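Local coordinates for protein carboxynorspermidine decarboxylase (Campylobacter jejuni subsp. jejuni 81116, PDB 3N29) that probably decarboxylates carboxynorspermidine to the polyamine norspermidine, using pyridoxal-5'-phosphate as cofactor, at residues G94-G99 / Y267-E272. Residues are numbered along the deposited sequence; the frame is centred on the assembly and turned at random.
With PLP (pyridoxal-5'-phosphate), chain C; NSD (N-(3-aminopropyl)propane-1,3-diamine), chain D.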
loop_
_atom_site.group_PDB
_atom_site.type_symbol
_atom_site.label_atom_id
_atom_site.label_comp_id
_atom_site.label_asym_id
_atom_site.label_seq_id
_atom_site.Cartn_x
_atom_site.Cartn_y
_atom_site.Cartn_z
ATOM N N GLY A 94 12.312 -16.495 -18.671
ATOM C CA GLY A 94 11.788 -16.968 -17.417
ATOM C C GLY A 94 11.540 -15.763 -16.527
ATOM O O GLY A 94 11.365 -14.663 -17.071
ATOM N N CYS A 95 11.416 -16.028 -15.218
ATOM C CA CYS A 95 11.106 -14.986 -14.207
ATOM C C CYS A 95 12.145 -14.952 -13.092
ATOM O O CYS A 95 12.716 -16.000 -12.681
ATOM C CB CYS A 95 9.819 -15.326 -13.523
ATOM S SG CYS A 95 8.414 -15.196 -14.595
ATOM N N THR A 96 12.392 -13.750 -12.608
ATOM C CA THR A 96 13.113 -13.566 -11.379
ATOM C C THR A 96 12.121 -13.296 -10.257
ATOM O O THR A 96 11.179 -12.470 -10.381
ATOM C CB THR A 96 14.073 -12.390 -11.462
ATOM O OG1 THR A 96 15.140 -12.794 -12.289
ATOM C CG2 THR A 96 14.676 -12.110 -10.052
ATOM N N CYS A 97 12.357 -13.993 -9.158
ATOM C CA CYS A 97 11.431 -14.130 -8.051
ATOM C C CYS A 97 12.103 -13.844 -6.733
ATOM O O CYS A 97 13.263 -14.179 -6.504
ATOM C CB CYS A 97 10.914 -15.573 -8.022
ATOM S SG CYS A 97 10.266 -16.077 -9.619
ATOM N N SER A 98 11.356 -13.262 -5.811
ATOM C CA SER A 98 11.927 -12.878 -4.557
ATOM C C SER A 98 11.779 -13.934 -3.429
ATOM O O SER A 98 12.145 -13.713 -2.246
ATOM C CB SER A 98 11.172 -11.630 -4.101
ATOM O OG SER A 98 9.824 -12.012 -3.793
ATOM N N GLY A 99 11.129 -15.039 -3.722
ATOM C CA GLY A 99 10.683 -15.911 -2.647
ATOM C C GLY A 99 9.703 -16.905 -3.155
ATOM O O GLY A 99 9.563 -17.033 -4.399
ATOM N N TYR A 267 22.743 -12.755 -17.529
ATOM C CA TYR A 267 21.298 -12.646 -17.338
ATOM C C TYR A 267 20.927 -11.214 -17.062
ATOM O O TYR A 267 21.677 -10.466 -16.383
ATOM C CB TYR A 267 20.848 -13.515 -16.155
ATOM C CG TYR A 267 20.911 -14.964 -16.452
ATOM C CD1 TYR A 267 19.784 -15.638 -16.906
ATOM C CD2 TYR A 267 22.106 -15.674 -16.318
ATOM C CE1 TYR A 267 19.810 -16.964 -17.187
ATOM C CE2 TYR A 267 22.156 -17.026 -16.645
ATOM C CZ TYR A 267 21.002 -17.651 -17.079
ATOM O OH TYR A 267 20.981 -18.978 -17.395
ATOM N N LEU A 268 19.781 -10.777 -17.603
ATOM C CA LEU A 268 19.228 -9.453 -17.256
ATOM C C LEU A 268 17.831 -9.672 -16.688
ATOM O O LEU A 268 17.148 -10.601 -17.113
ATOM C CB LEU A 268 19.144 -8.526 -18.451
ATOM C CG LEU A 268 20.365 -8.139 -19.288
ATOM C CD1 LEU A 268 19.951 -7.431 -20.536
ATOM C CD2 LEU A 268 21.327 -7.233 -18.531
ATOM N N GLU A 269 17.379 -8.815 -15.771
ATOM C CA GLU A 269 16.127 -9.113 -15.143
ATOM C C GLU A 269 15.346 -7.826 -14.938
ATOM O O GLU A 269 15.024 -7.426 -13.776
ATOM C CB GLU A 269 16.296 -10.011 -13.912
ATOM C CG GLU A 269 17.321 -9.585 -12.982
ATOM C CD GLU A 269 17.468 -10.445 -11.683
ATOM O OE1 GLU A 269 17.665 -9.789 -10.667
ATOM O OE2 GLU A 269 17.328 -11.708 -11.679
ATOM N N PRO A 270 14.939 -7.224 -16.057
ATOM C CA PRO A 270 14.058 -6.097 -16.000
ATOM C C PRO A 270 12.650 -6.438 -15.487
ATOM O O PRO A 270 12.108 -7.522 -15.775
ATOM C CB PRO A 270 13.968 -5.707 -17.438
ATOM C CG PRO A 270 14.072 -6.929 -18.179
ATOM C CD PRO A 270 15.167 -7.625 -17.459
ATOM N N GLY A 271 12.092 -5.513 -14.726
ATOM C CA GLY A 271 10.665 -5.553 -14.407
ATOM C C GLY A 271 9.904 -4.397 -15.098
ATOM O O GLY A 271 9.080 -4.595 -16.019
ATOM N N GLU A 272 10.218 -3.206 -14.681
ATOM C CA GLU A 272 9.564 -2.014 -15.207
ATOM C C GLU A 272 9.630 -1.906 -16.723
ATOM O O GLU A 272 8.633 -1.598 -17.341
ATOM C CB GLU A 272 10.135 -0.777 -14.559
ATOM C CG GLU A 272 9.593 0.501 -15.091
ATOM C CD GLU A 272 9.997 1.693 -14.250
ATOM O OE1 GLU A 272 10.615 1.565 -13.176
ATOM O OE2 GLU A 272 9.766 2.766 -14.728
HETATM N N1 PLP C . 16.179 -7.764 -9.771
HETATM C C2 PLP C . 16.153 -7.463 -8.438
HETATM C C2A PLP C . 17.012 -8.242 -7.473
HETATM C C3 PLP C . 15.263 -6.438 -7.993
HETATM O O3 PLP C . 15.205 -6.121 -6.635
HETATM C C4 PLP C . 14.446 -5.747 -8.909
HETATM C C4A PLP C . 13.475 -4.688 -8.405
HETATM C C5 PLP C . 14.538 -6.042 -10.278
HETATM C C6 PLP C . 15.423 -7.068 -10.672
HETATM C C5A PLP C . 13.697 -5.325 -11.309
HETATM O O4P PLP C . 13.854 -3.931 -11.231
HETATM P P PLP C . 13.163 -2.950 -12.254
HETATM O O1P PLP C . 11.681 -3.274 -12.226
HETATM O O2P PLP C . 13.744 -3.248 -13.657
HETATM O O3P PLP C . 13.521 -1.582 -11.888
HETATM C C1 NSD D . 11.600 0.010 -9.971
HETATM N N1 NSD D . 11.933 0.625 -11.223
HETATM C C2 NSD D . 12.438 0.499 -8.838
HETATM N N2 NSD D . 11.531 -0.479 -6.855
HETATM C C3 NSD D . 12.485 -0.446 -7.691
HETATM N N3 NSD D . 7.321 0.647 -6.397
HETATM C C4 NSD D . 10.493 0.247 -6.866
HETATM C C5 NSD D . 9.508 -0.020 -5.762
HETATM C C6 NSD D . 8.471 1.070 -5.668
#
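Thr96 and Glu269 meet nearly at a right angle, joined by a short hydrogen bond in which Thr96 OG1 donates to Glu269 OE2 over 2.5 Å. The hydroxyl comes from above the carboxylate, 51° out of its plane. Threonine suits the place because its hydroxyl supplies the donor; Thr96 CG2 is pressed to within 3.1 Å of Glu269 OE2, a tight approach in keeping with the short, out-of-plane bond. In Glu269 the first torsion (chi1 48°) sets CG between the backbone N and the carbonyl carbon, and the chain beyond is extended. The same OE2 is held by Asn234, while His200 bonds OE1, so both oxygens of this buried acid have hydrogen-bond partners.

Strands 94-97 and 265-268 are the second and eighth of a closed parallel eight-stranded beta/alpha barrel; the contact spans strand 71-75 between its two neighbours, over Leu73, where the chain leaves strand 265-268.

Toward the cofactor, Glu269 OE1 lies 2.7 Å from PLP N1, as in fold-type III decarboxylases, where such an acid probably stabilises a protonated pyridine nitrogen. The backbone grips the phosphate: Gly271 N donates to PLP O2P at 3.0 Å, almost straight at 178°, and Glu272 N to PLP O1P at 2.9 Å. Gly271 leaves room for the phosphate, since a CB would collide with O1P. Glu272 OE1 accepts a hydrogen bond from NSD N1 (2.5 Å), its carboxylate matching a probably cationic amine.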